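Side-chain contacts in chromosome partition protein Smc (Pyrococcus yayanosii, PDB 5XEI), which probably takes part in chromosome condensation and partitioning as an ATP-hydrolysing, DNA-binding SMC protein with head domains joined to a hinge by coiled coils: residues E360-N363 against V364-T368; F433-A436 against I437-F440. One frame throughout, in Å; residues are numbered along the deposited sequence.

Interaction 1: residues E360-N363 against V364-T368; sequences EKKN and VFMRT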
loop_
_atom_site.group_PDB
_atom_site.type_symbol
_atom_site.label_atom_id
_atom_site.label_comp_id
_atom_site.label_asym_id
_atom_site.label_seq_id
_atom_site.Cartn_x
_atom_site.Cartn_y
_atom_site.Cartn_z
ATOM N N GLU A 360 9.009 -13.024 3.001
ATOM C CA GLU A 360 9.794 -12.261 3.965
ATOM C C GLU A 360 8.925 -11.795 5.129
ATOM O O GLU A 360 9.250 -12.033 6.299
ATOM C CB GLU A 360 10.440 -11.065 3.286
ATOM C CG GLU A 360 11.506 -11.427 2.303
ATOM C CD GLU A 360 12.033 -10.207 1.585
ATOM O OE1 GLU A 360 12.766 -9.393 2.194
ATOM O OE2 GLU A 360 11.672 -10.037 0.410
ATOM N N LYS A 361 7.812 -11.121 4.817
ATOM C CA LYS A 361 6.866 -10.670 5.834
ATOM C C LYS A 361 6.527 -11.782 6.817
ATOM O O LYS A 361 6.640 -11.615 8.037
ATOM C CB LYS A 361 5.605 -10.161 5.139
ATOM C CG LYS A 361 4.438 -9.795 6.025
ATOM C CD LYS A 361 3.199 -9.550 5.152
ATOM C CE LYS A 361 2.019 -8.965 5.936
ATOM N NZ LYS A 361 0.810 -8.733 5.080
ATOM N N LYS A 362 6.127 -12.937 6.299
ATOM C CA LYS A 362 5.739 -14.023 7.180
ATOM C C LYS A 362 6.908 -14.451 8.066
ATOM O O LYS A 362 6.753 -14.568 9.285
ATOM C CB LYS A 362 5.199 -15.181 6.357
ATOM C CG LYS A 362 5.058 -16.412 7.173
ATOM C CD LYS A 362 5.033 -17.633 6.295
ATOM C CE LYS A 362 3.623 -18.096 6.043
ATOM N NZ LYS A 362 3.440 -19.504 6.526
ATOM N N ASN A 363 8.098 -14.642 7.483
ATOM C CA ASN A 363 9.279 -14.984 8.288
ATOM C C ASN A 363 9.477 -14.027 9.461
ATOM O O ASN A 363 9.743 -14.455 10.591
ATOM C CB ASN A 363 10.545 -14.982 7.435
ATOM C CG ASN A 363 10.556 -16.077 6.401
ATOM O OD1 ASN A 363 9.745 -16.993 6.445
ATOM N ND2 ASN A 363 11.464 -15.977 5.449
ATOM N N VAL A 364 9.410 -12.723 9.202
ATOM C CA VAL A 364 9.589 -11.775 10.290
ATOM C C VAL A 364 8.505 -11.983 11.325
ATOM O O VAL A 364 8.750 -11.898 12.533
ATOM C CB VAL A 364 9.594 -10.328 9.766
ATOM C CG1 VAL A 364 9.982 -9.374 10.874
ATOM C CG2 VAL A 364 10.549 -10.184 8.608
ATOM N N PHE A 365 7.289 -12.267 10.870
ATOM C CA PHE A 365 6.205 -12.469 11.815
ATOM C C PHE A 365 6.491 -13.667 12.705
ATOM O O PHE A 365 6.425 -13.572 13.939
ATOM C CB PHE A 365 4.884 -12.648 11.080
ATOM C CG PHE A 365 3.739 -12.930 11.986
ATOM C CD1 PHE A 365 3.111 -11.899 12.678
ATOM C CD2 PHE A 365 3.291 -14.225 12.178
ATOM C CE1 PHE A 365 2.045 -12.161 13.525
ATOM C CE2 PHE A 365 2.213 -14.488 13.024
ATOM C CZ PHE A 365 1.594 -13.461 13.683
ATOM N N MET A 366 6.839 -14.800 12.091
ATOM C CA MET A 366 7.048 -16.019 12.860
ATOM C C MET A 366 8.245 -15.887 13.786
ATOM O O MET A 366 8.193 -16.332 14.936
ATOM C CB MET A 366 7.231 -17.207 11.926
ATOM C CG MET A 366 6.080 -17.421 10.983
ATOM S SD MET A 366 4.593 -17.911 11.872
ATOM C CE MET A 366 5.231 -19.313 12.774
ATOM N N ARG A 367 9.339 -15.297 13.297
ATOM C CA ARG A 367 10.500 -15.066 14.147
ATOM C C ARG A 367 10.105 -14.268 15.368
ATOM O O ARG A 367 10.530 -14.566 16.488
ATOM C CB ARG A 367 11.589 -14.325 13.381
ATOM C CG ARG A 367 12.878 -14.180 14.174
ATOM C CD ARG A 367 13.040 -12.830 14.860
ATOM N NE ARG A 367 14.095 -12.922 15.859
ATOM C CZ ARG A 367 15.014 -11.987 16.107
ATOM N NH1 ARG A 367 15.029 -10.860 15.428
ATOM N NH2 ARG A 367 15.947 -12.196 17.031
ATOM N N THR A 368 9.305 -13.224 15.164
ATOM C CA THR A 368 8.790 -12.473 16.297
ATOM C C THR A 368 7.863 -13.342 17.119
ATOM O O THR A 368 8.007 -13.438 18.342
ATOM C CB THR A 368 8.056 -11.227 15.814
ATOM O OG1 THR A 368 8.920 -10.453 14.970
ATOM C CG2 THR A 368 7.607 -10.384 16.998
#

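Interaction 2: residues F433-A436 against I437-F440; sequences FIFA and IQRF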
loop_
_atom_site.group_PDB
_atom_site.type_symbol
_atom_site.label_atom_id
_atom_site.label_comp_id
_atom_site.label_asym_id
_atom_site.label_seq_id
_atom_site.Cartn_x
_atom_site.Cartn_y
_atom_site.Cartn_z
ATOM N N PHE A 433 2.283 -12.477 29.351
ATOM C CA PHE A 433 2.155 -11.967 27.995
ATOM C C PHE A 433 2.799 -10.597 27.863
ATOM O O PHE A 433 3.683 -10.396 27.029
ATOM C CB PHE A 433 0.689 -11.890 27.596
ATOM C CG PHE A 433 0.484 -11.793 26.121
ATOM C CD1 PHE A 433 1.209 -12.602 25.260
ATOM C CD2 PHE A 433 -0.441 -10.919 25.586
ATOM C CE1 PHE A 433 1.018 -12.531 23.898
ATOM C CE2 PHE A 433 -0.646 -10.847 24.212
ATOM C CZ PHE A 433 0.083 -11.649 23.377
ATOM N N ILE A 434 2.367 -9.645 28.697
ATOM C CA ILE A 434 2.870 -8.277 28.609
ATOM C C ILE A 434 4.382 -8.276 28.693
ATOM O O ILE A 434 5.075 -7.672 27.867
ATOM C CB ILE A 434 2.245 -7.403 29.715
ATOM C CG1 ILE A 434 0.725 -7.320 29.540
ATOM C CG2 ILE A 434 2.859 -6.006 29.724
ATOM C CD1 ILE A 434 0.071 -6.267 30.374
ATOM N N PHE A 435 4.920 -8.987 29.673
ATOM C CA PHE A 435 6.363 -8.994 29.831
ATOM C C PHE A 435 7.061 -9.694 28.685
ATOM O O PHE A 435 8.187 -9.312 28.341
ATOM C CB PHE A 435 6.743 -9.626 31.161
ATOM C CG PHE A 435 6.765 -8.641 32.266
ATOM C CD1 PHE A 435 7.845 -7.774 32.407
ATOM C CD2 PHE A 435 5.691 -8.523 33.124
ATOM C CE1 PHE A 435 7.872 -6.836 33.413
ATOM C CE2 PHE A 435 5.709 -7.580 34.132
ATOM C CZ PHE A 435 6.809 -6.728 34.278
ATOM N N ALA A 436 6.424 -10.710 28.096
ATOM C CA ALA A 436 7.008 -11.389 26.944
ATOM C C ALA A 436 7.297 -10.392 25.825
ATOM O O ALA A 436 8.421 -10.308 25.316
ATOM C CB ALA A 436 6.074 -12.498 26.462
ATOM N N ILE A 437 6.285 -9.603 25.453
ATOM C CA ILE A 437 6.490 -8.566 24.456
ATOM C C ILE A 437 7.554 -7.583 24.922
ATOM O O ILE A 437 8.417 -7.163 24.145
ATOM C CB ILE A 437 5.166 -7.854 24.151
ATOM C CG1 ILE A 437 4.287 -8.711 23.243
ATOM C CG2 ILE A 437 5.445 -6.522 23.480
ATOM C CD1 ILE A 437 3.471 -9.762 23.921
ATOM N N GLN A 438 7.528 -7.216 26.198
ATOM C CA GLN A 438 8.411 -6.154 26.653
ATOM C C GLN A 438 9.873 -6.563 26.529
ATOM O O GLN A 438 10.732 -5.710 26.297
ATOM C CB GLN A 438 8.041 -5.755 28.086
ATOM C CG GLN A 438 9.019 -6.185 29.173
ATOM C CD GLN A 438 10.226 -5.278 29.303
ATOM O OE1 GLN A 438 10.234 -4.160 28.796
ATOM N NE2 GLN A 438 11.263 -5.771 29.967
ATOM N N ARG A 439 10.179 -7.858 26.663
ATOM C CA ARG A 439 11.565 -8.299 26.507
ATOM C C ARG A 439 11.964 -8.365 25.051
ATOM O O ARG A 439 13.121 -8.089 24.715
ATOM C CB ARG A 439 11.790 -9.648 27.169
ATOM C CG ARG A 439 11.267 -9.599 28.551
ATOM C CD ARG A 439 12.171 -10.290 29.576
ATOM N NE ARG A 439 12.131 -9.504 30.796
ATOM C CZ ARG A 439 12.468 -9.996 31.981
ATOM N NH1 ARG A 439 12.836 -11.281 32.078
ATOM N NH2 ARG A 439 12.423 -9.225 33.072
ATOM N N PHE A 440 11.023 -8.661 24.167
ATOM C CA PHE A 440 11.344 -8.565 22.757
ATOM C C PHE A 440 11.490 -7.112 22.350
ATOM O O PHE A 440 12.559 -6.676 21.904
ATOM C CB PHE A 440 10.276 -9.271 21.937
ATOM C CG PHE A 440 10.638 -9.426 20.520
ATOM C CD1 PHE A 440 11.477 -10.455 20.122
ATOM C CD2 PHE A 440 10.151 -8.549 19.572
ATOM C CE1 PHE A 440 11.824 -10.608 18.791
ATOM C CE2 PHE A 440 10.483 -8.700 18.239
ATOM C CZ PHE A 440 11.322 -9.729 17.847
#

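Interaction 1: residues E360-N363 against V364-T368
Glu360, Lys361, Lys362 and Asn363 each offer a carbonyl oxygen to the amide four residues on, in alpha-helical i to i+4 bonds that run from Val364 N to Glu360 O (3.0 Å) through to Arg367 N and Asn363 O (2.9 Å). Side chains meet across the turn mainly at Lys362 and Met366, which lie alongside each other and point the same way, CG to CG at 4.1 Å. Met366 turns its CG back beside its own backbone N (chi1 -57°), which brings that methylene to the lysine stem rather than the sulfur. The amine of Lys362 is bound elsewhere, by the backbone O of Glu397, while Lys361 forms a salt bridge with Asp173. One turn further, Thr368 OG1 gives a hydrogen bond of 2.8 Å to Val364 O. The same oxygen accepts Thr368 N at 3.0 Å from the opposite face of its carbonyl plane, so both the amide and the hydroxyl of the buried threonine donate to a single acceptor. Phe365 leaves the turn to meet the ring of Phe400 and helix 156-167. This i to i+4 pattern belongs to the long helix 321-383, here where the predicted coiled coil runs into the SMC head.

Interaction 2: residues F433-A436 against I437-F440
Phe433 and Ile437, one helical turn apart, make the main side-chain contact: the CD1 methyl of Ile437 sits over one face of the phenyl ring in a CH-pi contact, 3.8 Å from the ring centroid and 16° off the ring normal. Its nearest ring atom is Phe433 CE1, at 3.7 Å from Ile437 CD1, and the methyl is displaced somewhat toward the rim. The two torsions of Ile437 explain the approach: CG1 lies beside the backbone N (chi1 -77°), and a chi2 of 83° then folds CD1 back toward the preceding turn. The second contact pairs residues three apart. Gln438 CG lies 3.8 Å from Phe435 CD1, with both side chains heading the same way and the amide plane almost perpendicular to the ring.

Beneath these side chains, Ile437 N bonds to Phe433 O at 3.1 Å, and Gln438 N to Ile434 O at 3.0 Å. Arg439 N reaches Phe435 O, also at 3.0 Å, and adds a weak bond to Ala436 O, the acceptor of Phe440 N at 3.3 Å. Farther out, the buried amide of Gln438 is held at both atoms, NE2 by Glu473 and OE1 by Ser474, while Arg439 NH2 bonds to Ser470. Helix 424-440, which begins within the ABC signature sequence, is flanked by helices on several sides: Phe435 and Arg439 face helices 457-470 and 321-383, Phe433 and Ile437 meet helix 156-167, and the chain continues into strand 445-449 of the mixed head sheet.

Interactions 1 and 2 are both single-helix contacts, with centres about 17 Å apart, and they meet where Thr368 CG2 packs on Phe440 CE2 at 3.6 Å. Interaction 1 is largely a surface contact at the neck of the coiled coil, where the stem of one lysine lies along a methionine and the amines of Lys361 and Lys362 reach a carboxylate and a backbone oxygen elsewhere in the chain. Interaction 2 is mostly buried in the head, and its side-chain chemistry is apolar and aromatic, with polar groups tied to residues 470-474. Helix 156-167 borders both, receiving Phe365 and Thr368 from one and Phe433, Ile437 and Phe440 from the other.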